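Local coordinates for SusD superfamily protein (Bacteroides thetaiotaomicron VPI-5482, PDB 3HDX) that probably binds polysaccharide at the outer membrane of a gut bacterium for carbohydrate uptake, at residues Gln190-Asn195 and Ser252-Arg257; Leu203-Ala208 and Thr367-Glu372; Asp239-Thr244 and Phe335-Ile340. One frame throughout, in Å; residues are numbered along the deposited sequence. Where two conformers were deposited one is given.

Overall arrangement
Contacts 1 and 3 are neighbours, and contact 2 lies apart, between two helices. The centres of contacts 1 and 3 are about 17 Å apart, and the two touch by packing of V253 CG1 on D239 OD2 at 3.8 Å. Contact 2 is centred about 20 Å from contact 1 and about 25 Å from contact 3; its nearest atoms stay about 8 Å and about 10 Å away. Along the chain, contact 3 is nested inside the loop that contact 2 closes, while contact 1 crosses both. Two 1,2-ethanediol molecules, probably from the crystallisation liquor, lie at contact 1. Segments 190-195 and 203-208 lead into and form part of one helix, 196-209.

Contact 1 (Gln190-Asn195 and Ser252-Arg257); sequences QGKLFN and SVKGSR. With EDO (1,2-ethanediol), chain I; EDO (1,2-ethanediol), chain B.
G191 sits where a side chain would not fit. Its phi is positive (72°), and G191 CA packs 3.3 Å from K254 O in a CA-H...O contact. A CB would run into that carbonyl. R257 NH2 donates to G191 O over 3.0 Å, fairly straight at 159° and close to the guanidinium plane, but from above the carbonyl plane. The arginine's bend at chi3 (-65°) turns the guanidinium over K254 CA, which lies off-centre against one face. Water 2 joins R257 NE to G191 O. R257 NH2 also donates to S249 O, and R257 NH1 to L246 O.

K254 runs alongside the backbone of Q190, with K254 CE 3.3 Å from Q190 O. Its NZ bonds to A187 O and to water 1, which donates to Q190 OE1. Q190 OE1 also accepts from N231 ND2, and Q190 NE2 bonds to Q173 OE1. Q190 CB rests on G255 CA at 3.9 Å. One ethanediol donates through O2 to R257 O at 2.8 Å. Two loops, before helix 196-209 and before strand 259-261, are thus joined. G191 O takes three donors, R257 NH2, N262 ND2 and water 2, and its backbone acceptors probably fix the arginine's rotation.

Contact 2 (Leu203-Ala208 and Thr367-Glu372); sequences LAHICA and TLLRAE
The helical segments 203-208 and 367-372, parts of helices 196-209 and 363-376, run at 33° to each other, with their axes 11.3 Å apart at closest approach, wide enough for a leucine to fill the gap. That leucine is L369. Its CG is anti to the backbone N (chi1 -171°), which sends both methyls toward the other helix. L369 CD2 sits over the centre of one face of the H205 ring, 3.8 Å from the centroid and 13° off the normal, a CH-pi contact. L369 CD2 also meets A204 CB at 3.8 Å. L369 CD1 packs on A208 CB at 3.7 Å. The two small alanines, one helical turn apart, let the leucine come close to the helix.

The H205 ring is held by L369 on one face, by the stack with W429 and by the NE2 hydrogen bond to D365. Replacing H205 by an alanine is likely to leave D365 without this partner and to open a gap beside L369 CD2 and W429. E372 extends past A208 to Y213 and R436. Around the pair, helix 213-226 touches both segments, helix 152-169 packs on 203-208, and helices 380-391 and 409-423 pack on 367-372.

Contact 3 (Asp239-Thr244 and Phe335-Ile340); sequences DLTSET and FSKIKI
K339 NZ donates to T241 O at 2.7 Å, from above the carbonyl plane. This bond joins the C-terminal end of helix 237-241, which runs on into an ST turn, to the loop after strand 334-335. K339 NZ also donates to S336 O at 3.0 Å and to water 5, which bonds T241 OG1. The ammonium thus bridges two backbone carbonyls, one on each segment. The bend at chi4 (-63°) turns it back toward them.

Packing surrounds this bond. The T241 methyl CG2 meets K337 CG at 4.0 Å, the two side chains crossing at about a right angle. L240 CD2 lies near K337 CE. In one of its two conformers, the E243 side chain crosses K339 obliquely, with E243 OE2 3.7 Å from K339 CE; this contact is therefore doubtful. I340 CD1 presses against two carbonyls, E243 O at 3.3 Å and S242 O.

Further out, other residues set these groups in place. T241 OG1 is hydrogen-bonded to I237 O, one turn back in its helix. The extended K337 carries its NZ away to E427, in a salt bridge, and to Y324. The backbone N of I340 is held by E277. Beyond the helix end, T244 N donates to S242 OG over 3.1 Å at 166°, closing the ST turn.

Contact 1 (Gln190-Asn195 and Ser252-Arg257)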
loop_
_atom_site.group_PDB
_atom_site.type_symbol
_atom_site.label_atom_id
_atom_site.label_comp_id
_atom_site.label_asym_id
_atom_site.label_seq_id
_atom_site.Cartn_x
_atom_site.Cartn_y
_atom_site.Cartn_z
ATOM N N GLN A 190 1.213 -6.613 -17.189
ATOM C CA GLN A 190 0.427 -5.538 -16.535
ATOM C C GLN A 190 -0.073 -6.027 -15.173
ATOM O O GLN A 190 -0.571 -7.136 -15.045
ATOM C CB GLN A 190 -0.773 -5.138 -17.377
ATOM C CG GLN A 190 -0.420 -4.393 -18.631
ATOM C CD GLN A 190 -1.623 -4.146 -19.530
ATOM O OE1 GLN A 190 -2.770 -4.325 -19.102
ATOM N NE2 GLN A 190 -1.365 -3.667 -20.768
ATOM N N GLY A 191 0.078 -5.197 -14.147
ATOM C CA GLY A 191 -0.334 -5.617 -12.799
ATOM C C GLY A 191 0.545 -6.651 -12.157
ATOM O O GLY A 191 0.150 -7.248 -11.156
ATOM N N LYS A 192 1.730 -6.884 -12.735
ATOM C CA LYS A 192 2.663 -7.894 -12.227
ATOM C C LYS A 192 4.020 -7.253 -11.907
ATOM O O LYS A 192 4.519 -7.339 -10.767
ATOM C CB LYS A 192 2.734 -9.091 -13.204
ATOM C CG LYS A 192 1.328 -9.724 -13.353
ATOM C CD LYS A 192 1.289 -11.092 -13.969
ATOM C CE LYS A 192 -0.115 -11.685 -13.874
ATOM N NZ LYS A 192 -0.131 -13.079 -14.450
ATOM N N LEU A 193 4.603 -6.589 -12.881
ATOM C CA LEU A 193 5.879 -5.888 -12.693
ATOM C C LEU A 193 5.714 -4.394 -12.340
ATOM O O LEU A 193 4.763 -3.748 -12.794
ATOM C CB LEU A 193 6.724 -6.008 -13.969
ATOM C CG LEU A 193 7.047 -7.461 -14.369
ATOM C CD1 LEU A 193 7.792 -7.420 -15.689
ATOM C CD2 LEU A 193 7.836 -8.262 -13.302
ATOM N N PHE A 194 6.658 -3.884 -11.539
ATOM C CA PHE A 194 6.743 -2.495 -11.152
ATOM C C PHE A 194 7.013 -1.693 -12.450
ATOM O O PHE A 194 8.001 -1.974 -13.151
ATOM C CB PHE A 194 7.898 -2.386 -10.158
ATOM C CG PHE A 194 7.843 -1.212 -9.265
ATOM C CD1 PHE A 194 8.342 -0.003 -9.668
ATOM C CD2 PHE A 194 7.413 -1.351 -7.944
ATOM C CE1 PHE A 194 8.310 1.079 -8.843
ATOM C CE2 PHE A 194 7.413 -0.248 -7.095
ATOM C CZ PHE A 194 7.888 0.951 -7.557
ATOM N N ASN A 195 6.136 -0.754 -12.791
ATOM C CA ASN A 195 6.288 0.028 -14.010
ATOM C C ASN A 195 6.624 1.470 -13.663
ATOM O O ASN A 195 6.733 1.854 -12.477
ATOM C CB ASN A 195 5.013 -0.132 -14.871
ATOM C CG ASN A 195 3.762 0.450 -14.206
ATOM O OD1 ASN A 195 3.725 1.637 -13.906
ATOM N ND2 ASN A 195 2.733 -0.387 -14.005
ATOM N N SER A 252 -8.980 -9.371 -15.730
ATOM C CA SER A 252 -8.995 -8.556 -16.944
ATOM C C SER A 252 -8.585 -7.108 -16.632
ATOM O O SER A 252 -7.952 -6.491 -17.456
ATOM C CB SER A 252 -10.377 -8.541 -17.642
ATOM O OG SER A 252 -11.394 -8.140 -16.752
ATOM N N VAL A 253 -8.928 -6.621 -15.433
ATOM C CA VAL A 253 -8.586 -5.279 -14.974
ATOM C C VAL A 253 -7.248 -5.184 -14.233
ATOM O O VAL A 253 -6.983 -4.164 -13.587
ATOM C CB VAL A 253 -9.741 -4.671 -14.088
ATOM C CG1 VAL A 253 -11.030 -4.561 -14.923
ATOM C CG2 VAL A 253 -9.941 -5.492 -12.759
ATOM N N LYS A 254 -6.406 -6.219 -14.326
ATOM C CA LYS A 254 -5.109 -6.248 -13.595
ATOM C C LYS A 254 -4.205 -5.028 -13.792
ATOM O O LYS A 254 -3.498 -4.635 -12.879
ATOM C CB LYS A 254 -4.324 -7.540 -13.856
ATOM C CG LYS A 254 -3.848 -7.775 -15.283
ATOM C CD LYS A 254 -3.223 -9.156 -15.386
ATOM C CE LYS A 254 -2.438 -9.372 -16.673
ATOM N NZ LYS A 254 -3.272 -9.206 -17.898
ATOM N N GLY A 255 -4.228 -4.422 -14.978
ATOM C CA GLY A 255 -3.434 -3.230 -15.230
ATOM C C GLY A 255 -3.788 -2.041 -14.334
ATOM O O GLY A 255 -2.996 -1.109 -14.174
ATOM N N SER A 256 -4.985 -2.088 -13.760
ATOM C CA SER A 256 -5.438 -1.067 -12.843
ATOM C C SER A 256 -4.792 -1.139 -11.461
ATOM O O SER A 256 -4.938 -0.190 -10.662
ATOM C CB SER A 256 -6.963 -1.049 -12.782
ATOM O OG SER A 256 -7.514 -0.695 -14.061
ATOM N N ARG A 257 -4.064 -2.225 -11.190
ATOM C CA ARG A 257 -3.202 -2.294 -9.973
ATOM C C ARG A 257 -1.923 -1.537 -10.346
ATOM O O ARG A 257 -1.011 -2.108 -10.956
ATOM C CB ARG A 257 -2.926 -3.711 -9.546
ATOM C CG ARG A 257 -4.131 -4.521 -9.195
ATOM C CD ARG A 257 -3.741 -5.810 -8.507
ATOM N NE ARG A 257 -2.988 -6.705 -9.387
ATOM C CZ ARG A 257 -3.473 -7.713 -10.131
ATOM N NH1 ARG A 257 -4.782 -7.990 -10.207
ATOM N NH2 ARG A 257 -2.632 -8.454 -10.848
HETATM C C1 EDO I . 3.194 -4.089 -9.872
HETATM O O1 EDO I . 3.424 -3.274 -8.775
HETATM C C2 EDO I . 2.044 -3.605 -10.680
HETATM O O2 EDO I . 0.830 -3.934 -9.996
HETATM C C1 EDO B . 4.251 -14.364 -16.101
HETATM O O1 EDO B . 2.954 -14.103 -15.549
HETATM C C2 EDO B . 4.395 -13.486 -17.333
HETATM O O2 EDO B . 3.440 -13.846 -18.336
HETATM O O HOH W 1 -4.054 -6.631 -18.674
HETATM O O HOH W 2 -0.387 -6.108 -8.444
HETATM O O HOH W 3 -0.290 -1.390 -13.579
#

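Contact 2 (Leu203-Ala208 and Thr367-Glu372)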
loop_
_atom_site.group_PDB
_atom_site.type_symbol
_atom_site.label_atom_id
_atom_site.label_comp_id
_atom_site.label_asym_id
_atom_site.label_seq_id
_atom_site.Cartn_x
_atom_site.Cartn_y
_atom_site.Cartn_z
ATOM N N LEU A 203 6.672 8.016 -5.256
ATOM C CA LEU A 203 7.085 9.437 -5.119
ATOM C C LEU A 203 5.944 10.306 -4.621
ATOM O O LEU A 203 6.117 11.082 -3.686
ATOM C CB LEU A 203 7.641 10.016 -6.435
ATOM C CG LEU A 203 9.059 9.587 -6.811
ATOM C CD1 LEU A 203 9.330 10.084 -8.222
ATOM C CD2 LEU A 203 10.058 10.211 -5.852
ATOM N N ALA A 204 4.776 10.166 -5.248
ATOM C CA ALA A 204 3.623 10.974 -4.847
ATOM C C ALA A 204 3.303 10.799 -3.356
ATOM O O ALA A 204 3.068 11.764 -2.646
ATOM C CB ALA A 204 2.372 10.638 -5.710
ATOM N N HIS A 205 3.280 9.546 -2.926
ATOM C CA HIS A 205 2.997 9.235 -1.528
ATOM C C HIS A 205 4.099 9.640 -0.553
ATOM O O HIS A 205 3.792 10.016 0.584
ATOM C CB HIS A 205 2.520 7.793 -1.367
ATOM C CG HIS A 205 1.066 7.632 -1.657
ATOM N ND1 HIS A 205 0.106 8.197 -0.839
ATOM C CD2 HIS A 205 0.399 6.960 -2.632
ATOM C CE1 HIS A 205 -1.090 7.894 -1.316
ATOM N NE2 HIS A 205 -0.943 7.160 -2.410
ATOM N N ILE A 206 5.375 9.477 -0.926
ATOM C CA ILE A 206 6.460 9.952 -0.067
ATOM C C ILE A 206 6.264 11.458 0.136
ATOM O O ILE A 206 6.294 11.958 1.267
ATOM C CB ILE A 206 7.857 9.739 -0.687
ATOM C CG1 ILE A 206 8.211 8.244 -0.719
ATOM C CG2 ILE A 206 8.922 10.532 0.102
ATOM C CD1 ILE A 206 9.400 7.856 -1.666
ATOM N N CYS A 207 6.035 12.166 -0.969
ATOM C CA CYS A 207 5.864 13.622 -0.882
ATOM C C CYS A 207 4.680 14.010 -0.008
ATOM O O CYS A 207 4.790 14.902 0.828
ATOM C CB CYS A 207 5.792 14.258 -2.278
ATOM S SG CYS A 207 7.332 14.087 -3.219
ATOM N N ALA A 208 3.539 13.358 -0.190
ATOM C CA ALA A 208 2.389 13.668 0.646
ATOM C C ALA A 208 2.668 13.390 2.141
ATOM O O ALA A 208 2.276 14.175 2.998
ATOM C CB ALA A 208 1.137 12.855 0.196
ATOM N N THR A 367 -6.117 9.795 -7.527
ATOM C CA THR A 367 -7.062 10.869 -7.798
ATOM C C THR A 367 -7.477 11.575 -6.528
ATOM O O THR A 367 -7.470 12.817 -6.482
ATOM C CB THR A 367 -8.252 10.337 -8.603
ATOM O OG1 THR A 367 -7.741 9.777 -9.825
ATOM C CG2 THR A 367 -9.324 11.426 -8.876
ATOM N N LEU A 368 -7.722 10.802 -5.470
ATOM C CA LEU A 368 -8.079 11.413 -4.165
ATOM C C LEU A 368 -6.853 12.088 -3.561
ATOM O O LEU A 368 -6.979 13.129 -2.925
ATOM C CB LEU A 368 -8.734 10.402 -3.186
ATOM C CG LEU A 368 -10.109 9.901 -3.625
ATOM C CD1 LEU A 368 -10.552 8.641 -2.813
ATOM C CD2 LEU A 368 -11.174 11.041 -3.567
ATOM N N LEU A 369 -5.658 11.534 -3.791
ATOM C CA LEU A 369 -4.398 12.148 -3.304
ATOM C C LEU A 369 -4.229 13.503 -3.955
ATOM O O LEU A 369 -3.795 14.465 -3.311
ATOM C CB LEU A 369 -3.201 11.203 -3.565
ATOM C CG LEU A 369 -1.908 11.687 -2.898
ATOM C CD1 LEU A 369 -2.000 11.618 -1.342
ATOM C CD2 LEU A 369 -0.702 10.868 -3.457
ATOM N N ARG A 370 -4.486 13.556 -5.255
ATOM C CA ARG A 370 -4.420 14.821 -5.978
ATOM C C ARG A 370 -5.376 15.865 -5.366
ATOM O O ARG A 370 -4.996 17.024 -5.237
ATOM C CB ARG A 370 -4.686 14.628 -7.476
ATOM C CG ARG A 370 -4.337 15.856 -8.260
ATOM C CD ARG A 370 -4.604 15.643 -9.698
ATOM N NE ARG A 370 -4.134 16.746 -10.506
ATOM C CZ ARG A 370 -4.187 16.725 -11.833
ATOM N NH1 ARG A 370 -4.641 15.640 -12.499
ATOM N NH2 ARG A 370 -3.711 17.773 -12.495
ATOM N N ALA A 371 -6.605 15.450 -5.058
ATOM C CA ALA A 371 -7.576 16.334 -4.375
ATOM C C ALA A 371 -7.031 16.852 -3.037
ATOM O O ALA A 371 -7.070 18.047 -2.755
ATOM C CB ALA A 371 -8.933 15.648 -4.230
ATOM N N GLU A 372 -6.500 15.950 -2.224
ATOM C CA GLU A 372 -5.876 16.305 -0.960
ATOM C C GLU A 372 -4.769 17.351 -1.178
ATOM O O GLU A 372 -4.739 18.373 -0.477
ATOM C CB GLU A 372 -5.324 15.026 -0.320
ATOM C CG GLU A 372 -4.408 15.142 0.894
ATOM C CD GLU A 372 -3.843 13.790 1.329
ATOM O OE1 GLU A 372 -4.431 12.717 0.991
ATOM O OE2 GLU A 372 -2.816 13.817 2.033
#

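Contact 3 (Asp239-Thr244 and Phe335-Ile340)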
loop_
_atom_site.group_PDB
_atom_site.type_symbol
_atom_site.label_atom_id
_atom_site.label_comp_id
_atom_site.label_asym_id
_atom_site.label_seq_id
_atom_site.Cartn_x
_atom_site.Cartn_y
_atom_site.Cartn_z
ATOM N N ASP A 239 -16.309 -4.759 -10.574
ATOM C CA ASP A 239 -14.908 -5.186 -10.877
ATOM C C ASP A 239 -13.968 -5.028 -9.684
ATOM O O ASP A 239 -12.991 -5.769 -9.561
ATOM C CB ASP A 239 -14.355 -4.459 -12.108
ATOM C CG ASP A 239 -14.985 -4.927 -13.432
ATOM O OD1 ASP A 239 -15.613 -6.024 -13.483
ATOM O OD2 ASP A 239 -14.831 -4.213 -14.455
ATOM N N LEU A 240 -14.273 -4.105 -8.790
ATOM C CA LEU A 240 -13.438 -3.942 -7.616
ATOM C C LEU A 240 -13.586 -5.113 -6.660
ATOM O O LEU A 240 -12.606 -5.546 -6.073
ATOM C CB LEU A 240 -13.783 -2.639 -6.890
ATOM C CG LEU A 240 -13.005 -2.270 -5.628
ATOM C CD1 LEU A 240 -11.498 -2.118 -5.924
ATOM C CD2 LEU A 240 -13.595 -0.999 -5.015
ATOM N N THR A 241 -14.810 -5.615 -6.533
ATOM C CA THR A 241 -15.168 -6.577 -5.500
ATOM C C THR A 241 -15.340 -8.021 -5.968
ATOM O O THR A 241 -15.425 -8.925 -5.128
ATOM C CB THR A 241 -16.482 -6.102 -4.814
ATOM O OG1 THR A 241 -17.552 -6.027 -5.777
ATOM C CG2 THR A 241 -16.286 -4.758 -4.145
ATOM N N SER A 242 -15.371 -8.239 -7.287
ATOM C CA SER A 242 -15.564 -9.564 -7.844
ATOM C C SER A 242 -14.459 -10.529 -7.463
ATOM O O SER A 242 -13.291 -10.157 -7.315
ATOM C CB SER A 242 -15.548 -9.488 -9.384
ATOM O OG SER A 242 -15.649 -10.765 -9.959
ATOM N N GLU A 243 -14.824 -11.809 -7.451
ATOM C CA GLU A 243 -13.909 -12.919 -7.200
ATOM C C GLU A 243 -12.814 -12.994 -8.296
ATOM O O GLU A 243 -11.755 -13.577 -8.096
ATOM C CB GLU A 243 -14.714 -14.236 -7.138
ATOM C CG GLU A 243 -15.687 -14.356 -5.947
ATOM C CD GLU A 243 -17.115 -13.733 -6.085
ATOM O OE1 GLU A 243 -17.401 -12.909 -7.025
ATOM O OE2 GLU A 243 -17.936 -14.076 -5.180
ATOM N N THR A 244 -13.100 -12.426 -9.477
ATOM C CA THR A 244 -12.164 -12.358 -10.617
ATOM C C THR A 244 -11.875 -10.899 -11.001
ATOM O O THR A 244 -11.445 -10.603 -12.118
ATOM C CB THR A 244 -12.652 -13.177 -11.823
ATOM O OG1 THR A 244 -13.959 -12.743 -12.195
ATOM C CG2 THR A 244 -12.645 -14.674 -11.446
ATOM N N PHE A 335 -17.236 -8.336 6.274
ATOM C CA PHE A 335 -16.648 -7.431 5.293
ATOM C C PHE A 335 -16.107 -8.332 4.163
ATOM O O PHE A 335 -15.036 -8.967 4.269
ATOM C CB PHE A 335 -15.566 -6.589 5.944
ATOM C CG PHE A 335 -14.922 -5.620 5.020
ATOM C CD1 PHE A 335 -15.592 -4.455 4.708
ATOM C CD2 PHE A 335 -13.672 -5.861 4.444
ATOM C CE1 PHE A 335 -15.064 -3.515 3.862
ATOM C CE2 PHE A 335 -13.108 -4.899 3.570
ATOM C CZ PHE A 335 -13.803 -3.726 3.315
ATOM N N SER A 336 -16.887 -8.372 3.090
ATOM C CA SER A 336 -16.674 -9.277 1.978
ATOM C C SER A 336 -16.129 -8.610 0.720
ATOM O O SER A 336 -16.039 -9.251 -0.326
ATOM C CB SER A 336 -18.019 -9.970 1.683
ATOM O OG SER A 336 -19.011 -9.010 1.372
ATOM N N LYS A 337 -15.724 -7.336 0.815
ATOM C CA LYS A 337 -15.192 -6.600 -0.334
ATOM C C LYS A 337 -14.133 -7.404 -1.100
ATOM O O LYS A 337 -14.156 -7.462 -2.321
ATOM C CB LYS A 337 -14.589 -5.281 0.141
ATOM C CG LYS A 337 -13.954 -4.440 -0.922
ATOM C CD LYS A 337 -13.229 -3.269 -0.321
ATOM C CE LYS A 337 -12.511 -2.444 -1.390
ATOM N NZ LYS A 337 -11.948 -1.127 -0.873
ATOM N N ILE A 338 -13.178 -7.940 -0.346
ATOM C CA ILE A 338 -12.024 -8.680 -0.863
ATOM C C ILE A 338 -12.294 -10.150 -0.530
ATOM O O ILE A 338 -12.395 -10.540 0.656
ATOM C CB ILE A 338 -10.687 -8.151 -0.271
ATOM C CG1 ILE A 338 -10.582 -6.628 -0.483
ATOM C CG2 ILE A 338 -9.518 -8.944 -0.866
ATOM C CD1 ILE A 338 -9.265 -5.987 -0.098
ATOM N N LYS A 339 -12.424 -10.958 -1.572
ATOM C CA LYS A 339 -12.887 -12.371 -1.443
ATOM C C LYS A 339 -12.371 -13.279 -2.583
ATOM O O LYS A 339 -13.131 -13.874 -3.374
ATOM C CB LYS A 339 -14.421 -12.391 -1.304
ATOM C CG LYS A 339 -15.179 -11.669 -2.389
ATOM C CD LYS A 339 -16.705 -11.804 -2.235
ATOM C CE LYS A 339 -17.434 -10.998 -3.263
ATOM N NZ LYS A 339 -17.151 -9.540 -3.094
ATOM N N ILE A 340 -11.047 -13.345 -2.670
ATOM C CA ILE A 340 -10.349 -14.122 -3.704
ATOM C C ILE A 340 -10.051 -15.496 -3.070
ATOM O O ILE A 340 -9.008 -15.728 -2.439
ATOM C CB ILE A 340 -9.092 -13.405 -4.206
ATOM C CG1 ILE A 340 -9.388 -11.947 -4.579
ATOM C CG2 ILE A 340 -8.540 -14.142 -5.403
ATOM C CD1 ILE A 340 -10.550 -11.730 -5.598
HETATM O O HOH W 4 -12.721 -9.445 -4.062
HETATM O O HOH W 5 -18.912 -8.772 -5.337
#